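Side-chain contact in protein (hdlp (histone deacetylase-like protein)) (Aquifex aeolicus, PDB 1C3P), which belongs to the histone deacetylase family and probably removes acetyl groups from lysine side chains with the help of zinc: residues N67-A72 against Y86-Y91. Sequence-based numbering, arbitrary orientation.
Sequences NTLMEA and YNIGGY
Tyr-86 lays the CD2/CE2 side of its ring against Thr-68, on helix 63-75. The threonine meets the ring with its hydroxyl and its methyl. Its OG1 lies 3.3 Å from CE2 of Tyr-86, and its methyl CG2 lies 3.7 Å from CD2 of the same ring. The two side chains meet obliquely. OG1 of Thr-68 makes no hydrogen bond to the tyrosine; it is hydrogen-bonded to the backbone O of Asp-64, one turn earlier in its own helix. CG2 stands anti to the backbone N of Thr-68, with OG1 beside that N (chi1 -63°), and both branches thereby reach the ring. The OH of Tyr-86 makes a weak hydrogen bond to OD1 of Asp-64. With an alanine here the ring and its OH are gone, which would probably open a gap beside CB and CG2 of Thr-68 and leave Asp-64 OD1 without that weak hydrogen bond.

The chain leaves the short helix 82-86 at Asn-87, which has a positive phi of 63°. The loop that follows leads to helix 98-118. Both segments belong to the alpha/beta deacetylase domain, built on a parallel eight-stranded sheet. The contact packs helix 63-75 against the loop between helices 82-86 and 98-118, away from the zinc-binding residues.

Ile-88 comes next and points its side chain back at the helix. Its CD1 touches CD2 of Leu-69 at 3.8 Å, and its CG1 is 4.2 Å from the same methyl. The two side chains cross at about a right angle. Both are buried, and helix 98-118 adds to the packing, with Phe-100 on Leu-69 and Met-99 on Ile-88, while Ala-138 and Tyr-143 touch Ile-88 from loops.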
# COMPACT_ATOMS: atom_id res chain seq x y z
N ASN A 67 -23.25 1.98 -4.66
CA ASN A 67 -24.41 1.11 -4.87
C ASN A 67 -24.18 0.14 -6.02
O ASN A 67 -24.66 -1.00 -5.97
CB ASN A 67 -25.70 1.90 -5.13
CG ASN A 67 -26.22 2.61 -3.88
OD1 ASN A 67 -25.87 2.26 -2.76
ND2 ASN A 67 -27.07 3.61 -4.08
N THR A 68 -23.43 0.58 -7.02
CA THR A 68 -23.15 -0.28 -8.16
C THR A 68 -22.23 -1.43 -7.74
O THR A 68 -22.42 -2.56 -8.18
CB THR A 68 -22.50 0.51 -9.31
OG1 THR A 68 -23.42 1.50 -9.78
CG2 THR A 68 -22.16 -0.42 -10.46
N LEU A 69 -21.26 -1.15 -6.89
CA LEU A 69 -20.37 -2.21 -6.43
C LEU A 69 -21.17 -3.26 -5.65
O LEU A 69 -20.94 -4.47 -5.78
CB LEU A 69 -19.26 -1.66 -5.53
CG LEU A 69 -18.22 -0.71 -6.15
CD1 LEU A 69 -17.30 -0.16 -5.07
CD2 LEU A 69 -17.41 -1.46 -7.19
N MET A 70 -22.09 -2.80 -4.82
CA MET A 70 -22.90 -3.73 -4.02
C MET A 70 -23.81 -4.58 -4.88
O MET A 70 -23.99 -5.77 -4.62
CB MET A 70 -23.74 -2.98 -3.01
CG MET A 70 -22.90 -2.13 -2.05
SD MET A 70 -23.93 -1.24 -0.84
CE MET A 70 -24.34 -2.58 0.25
N GLU A 71 -24.43 -3.98 -5.89
CA GLU A 71 -25.33 -4.70 -6.78
C GLU A 71 -24.55 -5.67 -7.66
O GLU A 71 -24.94 -6.84 -7.82
CB GLU A 71 -26.11 -3.72 -7.66
CG GLU A 71 -27.07 -4.39 -8.60
CD GLU A 71 -28.36 -4.83 -7.93
OE1 GLU A 71 -29.30 -5.22 -8.65
OE2 GLU A 71 -28.44 -4.79 -6.68
N ALA A 72 -23.45 -5.21 -8.23
CA ALA A 72 -22.64 -6.07 -9.09
C ALA A 72 -22.16 -7.30 -8.33
O ALA A 72 -22.22 -8.43 -8.84
CB ALA A 72 -21.43 -5.31 -9.62
N TYR A 86 -18.12 2.93 -14.61
CA TYR A 86 -17.41 2.67 -13.36
C TYR A 86 -16.16 1.83 -13.47
O TYR A 86 -15.53 1.53 -12.44
CB TYR A 86 -18.38 2.02 -12.39
CG TYR A 86 -19.60 2.88 -12.13
CD1 TYR A 86 -19.47 4.11 -11.48
CD2 TYR A 86 -20.87 2.44 -12.50
CE1 TYR A 86 -20.59 4.89 -11.20
CE2 TYR A 86 -21.99 3.21 -12.23
CZ TYR A 86 -21.84 4.43 -11.58
OH TYR A 86 -22.95 5.18 -11.31
N ASN A 87 -15.83 1.42 -14.69
CA ASN A 87 -14.61 0.63 -14.97
C ASN A 87 -14.67 -0.74 -14.28
O ASN A 87 -13.63 -1.31 -13.93
CB ASN A 87 -13.37 1.41 -14.49
CG ASN A 87 -12.10 1.07 -15.30
OD1 ASN A 87 -10.98 1.46 -14.92
ND2 ASN A 87 -12.28 0.38 -16.41
N ILE A 88 -15.88 -1.27 -14.11
CA ILE A 88 -16.07 -2.57 -13.47
C ILE A 88 -16.34 -3.68 -14.48
O ILE A 88 -17.03 -3.46 -15.46
CB ILE A 88 -17.29 -2.53 -12.51
CG1 ILE A 88 -16.98 -1.60 -11.35
CG2 ILE A 88 -17.59 -3.92 -11.97
CD1 ILE A 88 -15.80 -2.05 -10.58
N GLY A 89 -15.80 -4.88 -14.24
CA GLY A 89 -16.09 -5.99 -15.13
C GLY A 89 -14.97 -6.51 -16.00
O GLY A 89 -15.02 -7.67 -16.39
N GLY A 90 -14.01 -5.66 -16.34
CA GLY A 90 -12.89 -6.10 -17.18
C GLY A 90 -11.88 -6.94 -16.41
O GLY A 90 -12.08 -7.20 -15.23
N TYR A 91 -10.81 -7.38 -17.08
CA TYR A 91 -9.77 -8.18 -16.43
C TYR A 91 -9.20 -7.48 -15.20
O TYR A 91 -8.91 -8.09 -14.17
CB TYR A 91 -8.61 -8.41 -17.39
CG TYR A 91 -7.39 -9.00 -16.70
CD1 TYR A 91 -7.35 -10.33 -16.31
CD2 TYR A 91 -6.27 -8.20 -16.42
CE1 TYR A 91 -6.23 -10.87 -15.67
CE2 TYR A 91 -5.15 -8.72 -15.78
CZ TYR A 91 -5.14 -10.06 -15.41
OH TYR A 91 -4.02 -10.58 -14.80